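Side-chain contacts in caspase recruitment domain-containing protein 19 (Homo sapiens, PDB 4FH0), which helps inhibit the effects of BCL10-induced activation of NF-kappa-B, associating with BCL10 through the caspase recruitment domain described here: residues D30-I33 / L34-R38; V61-C64 / D65-S68; Q90-H93 / S94-S98. The protein carries 2 engineered substitutions. All coordinates share one frame; numbering follows the deposited sequence.

Contact 1 (D30-I33 / L34-R38)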
loop_
_atom_site.group_PDB
_atom_site.type_symbol
_atom_site.label_atom_id
_atom_site.label_comp_id
_atom_site.label_asym_id
_atom_site.label_seq_id
_atom_site.Cartn_x
_atom_site.Cartn_y
_atom_site.Cartn_z
ATOM N N ASP A 30 -7.004 4.777 -2.636
ATOM C CA ASP A 30 -7.337 4.741 -4.047
ATOM C C ASP A 30 -6.220 5.349 -4.884
ATOM O O ASP A 30 -5.888 4.816 -5.953
ATOM C CB ASP A 30 -8.651 5.474 -4.294
ATOM C CG ASP A 30 -9.822 4.803 -3.625
ATOM O OD1 ASP A 30 -9.682 3.653 -3.104
ATOM O OD2 ASP A 30 -10.882 5.455 -3.606
ATOM N N ARG A 31 -5.644 6.456 -4.418
ATOM C CA ARG A 31 -4.567 7.091 -5.166
ATOM C C ARG A 31 -3.289 6.261 -5.146
ATOM O O ARG A 31 -2.552 6.250 -6.128
ATOM C CB ARG A 31 -4.292 8.480 -4.623
ATOM C CG ARG A 31 -5.441 9.412 -4.904
ATOM C CD ARG A 31 -5.249 10.716 -4.233
ATOM N NE ARG A 31 -6.296 11.647 -4.610
ATOM C CZ ARG A 31 -6.658 12.705 -3.894
ATOM N NH1 ARG A 31 -6.089 12.977 -2.723
ATOM N NH2 ARG A 31 -7.616 13.488 -4.344
ATOM N N ILE A 32 -3.012 5.589 -4.027
ATOM C CA ILE A 32 -1.877 4.700 -3.944
ATOM C C ILE A 32 -2.030 3.557 -4.951
ATOM O O ILE A 32 -1.075 3.198 -5.645
ATOM C CB ILE A 32 -1.737 4.169 -2.507
ATOM C CG1 ILE A 32 -1.255 5.313 -1.596
ATOM C CG2 ILE A 32 -0.768 3.012 -2.446
ATOM C CD1 ILE A 32 -1.365 5.033 -0.098
ATOM N N ILE A 33 -3.223 2.986 -5.029
ATOM C CA ILE A 33 -3.479 1.907 -5.964
ATOM C C ILE A 33 -3.243 2.387 -7.393
ATOM O O ILE A 33 -2.619 1.694 -8.209
ATOM C CB ILE A 33 -4.886 1.364 -5.780
ATOM C CG1 ILE A 33 -4.918 0.511 -4.519
ATOM C CG2 ILE A 33 -5.337 0.537 -6.993
ATOM C CD1 ILE A 33 -6.300 0.291 -4.006
ATOM N N LEU A 34 -3.720 3.587 -7.701
ATOM C CA LEU A 34 -3.501 4.135 -9.038
ATOM C C LEU A 34 -2.021 4.334 -9.338
ATOM O O LEU A 34 -1.556 4.020 -10.428
ATOM C CB LEU A 34 -4.274 5.414 -9.221
ATOM C CG LEU A 34 -5.762 5.103 -9.361
ATOM C CD1 LEU A 34 -6.516 6.392 -9.477
ATOM C CD2 LEU A 34 -6.024 4.216 -10.565
ATOM N N GLN A 35 -1.277 4.811 -8.357
ATOM C CA GLN A 35 0.159 4.978 -8.498
ATOM C C GLN A 35 0.846 3.648 -8.822
ATOM O O GLN A 35 1.777 3.601 -9.612
ATOM C CB GLN A 35 0.729 5.540 -7.202
ATOM C CG GLN A 35 2.105 6.071 -7.341
ATOM C CD GLN A 35 2.108 7.267 -8.258
ATOM O OE1 GLN A 35 1.228 8.133 -8.184
ATOM N NE2 GLN A 35 3.060 7.307 -9.134
ATOM N N LEU A 36 0.360 2.573 -8.205
ATOM C CA LEU A 36 0.930 1.253 -8.404
ATOM C C LEU A 36 0.420 0.567 -9.684
ATOM O O LEU A 36 0.926 -0.489 -10.057
ATOM C CB LEU A 36 0.606 0.378 -7.210
ATOM C CG LEU A 36 1.195 0.815 -5.885
ATOM C CD1 LEU A 36 0.633 -0.045 -4.739
ATOM C CD2 LEU A 36 2.726 0.747 -5.952
ATOM N N ASN A 37 -0.572 1.161 -10.349
ATOM C CA ASN A 37 -1.170 0.565 -11.542
ATOM C C ASN A 37 -0.821 1.272 -12.849
ATOM O O ASN A 37 -0.647 0.621 -13.879
ATOM C CB ASN A 37 -2.696 0.554 -11.377
ATOM C CG ASN A 37 -3.424 0.243 -12.666
ATOM O OD1 ASN A 37 -3.981 1.129 -13.288
ATOM N ND2 ASN A 37 -3.438 -1.017 -13.062
ATOM N N ARG A 38 -0.677 2.591 -12.799
ATOM C CA ARG A 38 -0.664 3.385 -14.024
ATOM C C ARG A 38 0.693 3.651 -14.642
ATOM O O ARG A 38 0.751 4.178 -15.767
ATOM C CB ARG A 38 -1.358 4.720 -13.782
ATOM C CG ARG A 38 -2.838 4.609 -13.594
ATOM C CD ARG A 38 -3.559 4.343 -14.887
ATOM N NE ARG A 38 -3.536 5.523 -15.745
ATOM C CZ ARG A 38 -4.234 5.633 -16.875
ATOM N NH1 ARG A 38 -4.958 4.616 -17.314
ATOM N NH2 ARG A 38 -4.196 6.746 -17.577
#

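Contact 2 (V61-C64 / D65-S68). Engineered in segment 65-68: M67 (natural residue Leu).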
loop_
_atom_site.group_PDB
_atom_site.type_symbol
_atom_site.label_atom_id
_atom_site.label_comp_id
_atom_site.label_asym_id
_atom_site.label_seq_id
_atom_site.Cartn_x
_atom_site.Cartn_y
_atom_site.Cartn_z
ATOM N N VAL A 61 -9.769 -4.609 5.252
ATOM C CA VAL A 61 -9.583 -5.929 4.665
ATOM C C VAL A 61 -8.805 -5.795 3.355
ATOM O O VAL A 61 -7.842 -6.540 3.120
ATOM C CB VAL A 61 -10.936 -6.642 4.454
ATOM C CG1 VAL A 61 -10.779 -7.877 3.537
ATOM C CG2 VAL A 61 -11.506 -7.042 5.798
ATOM N N ARG A 62 -9.206 -4.848 2.505
ATOM C CA ARG A 62 -8.499 -4.607 1.257
ATOM C C ARG A 62 -7.049 -4.208 1.522
ATOM O O ARG A 62 -6.152 -4.678 0.832
ATOM C CB ARG A 62 -9.233 -3.558 0.432
ATOM C CG ARG A 62 -10.492 -4.098 -0.195
ATOM C CD ARG A 62 -11.200 -3.046 -1.000
ATOM N NE ARG A 62 -11.995 -2.124 -0.200
ATOM C CZ ARG A 62 -11.949 -0.796 -0.258
ATOM N NH1 ARG A 62 -11.061 -0.177 -1.017
ATOM N NH2 ARG A 62 -12.798 -0.085 0.485
ATOM N N LEU A 63 -6.810 -3.376 2.528
ATOM C CA LEU A 63 -5.431 -2.959 2.819
ATOM C C LEU A 63 -4.588 -4.121 3.296
ATOM O O LEU A 63 -3.445 -4.259 2.897
ATOM C CB LEU A 63 -5.384 -1.857 3.866
ATOM C CG LEU A 63 -5.442 -0.452 3.357
ATOM C CD1 LEU A 63 -5.513 0.454 4.576
ATOM C CD2 LEU A 63 -4.208 -0.157 2.500
ATOM N N CYS A 64 -5.130 -4.932 4.196
ATOM C CA CYS A 64 -4.385 -6.080 4.672
ATOM C C CYS A 64 -4.066 -7.011 3.508
ATOM O O CYS A 64 -2.980 -7.582 3.446
ATOM C CB CYS A 64 -5.175 -6.830 5.740
ATOM S SG CYS A 64 -5.327 -5.969 7.334
ATOM N N ASP A 65 -5.016 -7.182 2.594
ATOM C CA ASP A 65 -4.773 -8.034 1.432
ATOM C C ASP A 65 -3.719 -7.411 0.516
ATOM O O ASP A 65 -2.895 -8.112 -0.040
ATOM C CB ASP A 65 -6.070 -8.317 0.665
ATOM C CG ASP A 65 -6.991 -9.245 1.406
ATOM O OD1 ASP A 65 -6.564 -9.863 2.400
ATOM O OD2 ASP A 65 -8.159 -9.341 0.978
ATOM N N LEU A 66 -3.727 -6.090 0.385
ATOM C CA LEU A 66 -2.699 -5.410 -0.403
ATOM C C LEU A 66 -1.331 -5.627 0.233
ATOM O O LEU A 66 -0.352 -5.909 -0.461
ATOM C CB LEU A 66 -3.018 -3.919 -0.535
ATOM C CG LEU A 66 -1.964 -3.121 -1.311
ATOM C CD1 LEU A 66 -1.786 -3.600 -2.720
ATOM C CD2 LEU A 66 -2.330 -1.634 -1.294
HETATM N N MSE A 67 -1.251 -5.494 1.554
HETATM C CA MSE A 67 0.026 -5.718 2.215
HETATM C C MSE A 67 0.535 -7.127 1.983
HETATM O O MSE A 67 1.712 -7.311 1.712
HETATM C CB MSE A 67 -0.068 -5.467 3.716
HETATM C CG MSE A 67 -0.500 -4.071 4.093
HETATM SE SE MSE A 67 0.681 -2.661 3.389
HETATM C CE MSE A 67 -0.494 -1.996 2.004
ATOM N N SER A 68 -0.352 -8.119 2.073
ATOM C CA SER A 68 0.054 -9.492 1.830
ATOM C C SER A 68 0.541 -9.667 0.405
ATOM O O SER A 68 1.513 -10.367 0.156
ATOM C CB SER A 68 -1.103 -10.441 2.096
ATOM O OG SER A 68 -1.486 -10.397 3.452
#

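Contact 3 (Q90-H93 / S94-S98). With SO4 (sulfate ion), chain D; SO4 (sulfate ion), chain C.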
loop_
_atom_site.group_PDB
_atom_site.type_symbol
_atom_site.label_atom_id
_atom_site.label_comp_id
_atom_site.label_asym_id
_atom_site.label_seq_id
_atom_site.Cartn_x
_atom_site.Cartn_y
_atom_site.Cartn_z
ATOM N N GLN A 90 1.798 11.557 2.835
ATOM C CA GLN A 90 3.075 11.941 3.411
ATOM C C GLN A 90 3.124 11.977 4.943
ATOM O O GLN A 90 4.092 11.509 5.524
ATOM C CB GLN A 90 3.570 13.254 2.801
ATOM C CG GLN A 90 5.033 13.523 3.109
ATOM C CD GLN A 90 5.245 14.230 4.424
ATOM O OE1 GLN A 90 4.406 15.019 4.873
ATOM N NE2 GLN A 90 6.370 13.928 5.069
ATOM N N PRO A 91 2.094 12.527 5.597
ATOM C CA PRO A 91 2.151 12.537 7.059
ATOM C C PRO A 91 2.304 11.138 7.649
ATOM O O PRO A 91 3.111 10.900 8.546
ATOM C CB PRO A 91 0.822 13.178 7.439
ATOM C CG PRO A 91 0.542 14.081 6.297
ATOM C CD PRO A 91 0.966 13.319 5.090
ATOM N N LEU A 92 1.542 10.194 7.136
ATOM C CA LEU A 92 1.647 8.821 7.618
ATOM C C LEU A 92 3.022 8.223 7.296
ATOM O O LEU A 92 3.666 7.590 8.140
ATOM C CB LEU A 92 0.504 7.956 7.071
ATOM C CG LEU A 92 0.591 6.498 7.508
ATOM C CD1 LEU A 92 0.567 6.339 9.018
ATOM C CD2 LEU A 92 -0.569 5.738 6.872
ATOM N N HIS A 93 3.461 8.446 6.067
ATOM C CA HIS A 93 4.757 7.975 5.598
ATOM C C HIS A 93 5.860 8.405 6.546
ATOM O O HIS A 93 6.722 7.613 6.910
ATOM C CB HIS A 93 4.998 8.504 4.189
ATOM C CG HIS A 93 6.304 8.085 3.591
ATOM N ND1 HIS A 93 7.474 8.792 3.778
ATOM C CD2 HIS A 93 6.612 7.048 2.774
ATOM C CE1 HIS A 93 8.452 8.193 3.116
ATOM N NE2 HIS A 93 7.950 7.146 2.480
ATOM N N SER A 94 5.812 9.656 6.983
ATOM C CA SER A 94 6.853 10.185 7.841
ATOM C C SER A 94 6.820 9.580 9.255
ATOM O O SER A 94 7.826 9.548 9.939
ATOM C CB SER A 94 6.765 11.714 7.901
ATOM O OG SER A 94 5.607 12.143 8.584
ATOM N N ARG A 95 5.681 9.058 9.678
ATOM C CA ARG A 95 5.502 8.574 11.049
ATOM C C ARG A 95 5.725 7.069 11.201
ATOM O O ARG A 95 5.690 6.547 12.300
ATOM C CB ARG A 95 4.080 8.884 11.521
ATOM C CG ARG A 95 3.753 10.348 11.711
ATOM C CD ARG A 95 2.266 10.521 11.966
ATOM N NE ARG A 95 1.880 9.994 13.274
ATOM C CZ ARG A 95 0.747 9.338 13.526
ATOM N NH1 ARG A 95 -0.135 9.103 12.560
ATOM N NH2 ARG A 95 0.503 8.904 14.754
ATOM N N LEU A 96 5.937 6.350 10.110
ATOM C CA LEU A 96 6.048 4.893 10.222
ATOM C C LEU A 96 7.232 4.437 11.061
ATOM O O LEU A 96 8.286 5.032 11.001
ATOM C CB LEU A 96 6.156 4.281 8.847
ATOM C CG LEU A 96 4.903 4.416 8.007
ATOM C CD1 LEU A 96 5.164 3.754 6.681
ATOM C CD2 LEU A 96 3.707 3.809 8.734
ATOM N N PRO A 97 7.063 3.341 11.818
ATOM C CA PRO A 97 8.120 2.981 12.761
ATOM C C PRO A 97 9.400 2.451 12.094
ATOM O O PRO A 97 10.461 2.511 12.709
ATOM C CB PRO A 97 7.459 1.910 13.637
ATOM C CG PRO A 97 6.426 1.315 12.808
ATOM C CD PRO A 97 5.923 2.416 11.893
ATOM N N SER A 98 9.307 1.953 10.863
ATOM C CA SER A 98 10.465 1.362 10.203
ATOM C C SER A 98 11.404 2.469 9.734
ATOM O O SER A 98 12.511 2.190 9.293
ATOM C CB SER A 98 10.038 0.503 9.011
ATOM O OG SER A 98 9.580 1.332 7.966
HETATM S S SO4 D . -3.079 8.189 14.862
HETATM O O1 SO4 D . -2.023 7.548 15.632
HETATM O O2 SO4 D . -2.911 7.902 13.421
HETATM O O3 SO4 D . -4.344 7.567 15.257
HETATM O O4 SO4 D . -3.140 9.624 15.108
HETATM S S SO4 C . 10.922 5.764 1.969
HETATM O O1 SO4 C . 10.142 5.236 3.094
HETATM O O2 SO4 C . 12.039 4.867 1.691
HETATM O O3 SO4 C . 10.077 5.948 0.795
HETATM O O4 SO4 C . 11.458 7.088 2.338
#

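Contact 1 (D30-I33 / L34-R38)
L34 is bonded at both its backbone N and its carbonyl O: N donates to D30 O (3.0 Å), and O takes two bonds, one from N37 N and a second from R38 N at 2.9 Å. The i to i+4 pattern of L34 N and D30 O recurs in Q35 N to R31 O, the shortest bond between the two halves at 2.9 Å, and in L36 N to I32 O, 3.0 Å apart. With CG anti to its own carbonyl carbon (chi1 -73°), the L34 side chain folds back along the preceding turn, and its CG rests 3.4 Å from D30 O. On a different flank, I32 and L36 run side by side in the same direction, CG2 of I32 meeting CD1 of L36 at 4.1 Å. These turns belong to helix 26-37 of the six-helix CARD bundle. I32 continues onto A84 and L85 of helix 75-88, while I33 packs on A49 and F52 of helix 46-52. The Q35 chain bends at chi2 (65°), and its OE1 is hydrogen-bonded to H88 NE2. N37 CB sits 3.4 Å from I33 O, but its amide leads away from the turn, where ND2 is bonded to both L44 O and N46 OD1.

Contact 2 (V61-C64 / D65-S68)
V61 meets D65 and L63 meets M67, each pair one turn apart on helix 59-73. Four backbone bonds of the i to i+4 kind run through this piece, from D65 N to V61 O, L66 N to R62 O (2.8 Å), M67 N to L63 O and S68 N to C64 O.

Apolar contacts are made on the inner side. L63 and M67 lie alongside each other, with CD2 of L63 at 4.2 Å from CE of M67, and CD2 of L66 approaches the same L63 methyl at 4.5 Å. M67 is an engineered residue, Leu in the natural sequence, present as selenomethionine. Its chain is bent at chi2 (-58°) and chi3, which brings CE back beside L63, and it also touches L11, T15 and L18 of helix 7-18. L66 packs on F52 of helix 46-52.

The polar side chains have separate surroundings. D65 turns CG away from its own carbonyl carbon (chi1 -71°), laying the carboxylate next to V61: CG is 3.3 Å from V61 O and OD2 is 3.9 Å from V61 CG1. R62 points its guanidinium out of the turn and is held by three partners, a salt bridge from NH2 to E26 and hydrogen bonds from NE to A57 O and from NH1 to F52 O.

The chemistry thus divides by side, with the exposed D65 carboxylate lying beside V61 O, methyl groups and the selenomethionine turned to the bundle interior, and a buried arginine whose charge is probably balanced by E26.

Contact 3 (Q90-H93 / S94-S98)
The H93 ring and the R95 guanidinium, on residues two apart, each meet a sulfate at the edge, in plane. H93 NE2 donates to O3 of the chain C sulfate at 3.0 Å, an ion that Y7, R10 and R99 also bond. R95 makes a two-pronged grip on the chain D sulfate, NH1 to O2 at 3.1 Å and NH2 to O1 at 3.0 Å, both nearly straight at 169° and 171°; R23 also bonds this ion. The anions probably come from the crystallisation liquor.

S94 N makes an ordinary helical bond to Q90 O. S94 holds OG between its backbone N and carbonyl carbon (chi1 68°), and from there the hydroxyl donates to P91 O, 2.8 Å away. CG of R95 also passes 3.3 Å from P91 O, which receives a weak bond from R95 N. The stronger bond of that amide goes to L92 O, 2.9 Å away but well above the carbonyl plane. On the buried flank L92 and L96 cross at a slant, CD1 to CD2 at 4.0 Å. L96 also packs on Y82 and L85 of helix 75-88 and on D14 of helix 7-18. This short helix 90-95, weakly bonded at its end, closes the six-helix bundle characteristic of CARD domains.

Overall arrangement
All three contacts are local and none touches another: contacts 1 and 2 each lie along one helix of the CARD bundle, contact 3 at the end of helix 90-95 and the loop after it. Contacts 1 and 2 have half their touching residues buried and lie nearer the middle of the chain, with centres about 14 Å apart; contact 3 is more peripheral. F52 connects the first two, packing on I33, D65 and L66, while E26, the salt-bridge partner of R62, comes close to D30. L85 links contact 1 to contact 3 through I32, H93 and L96. All three have an apolar pair, but 90-98 adds weaker helical bonding, a serine hydroxyl bond and sulfate-bound edges.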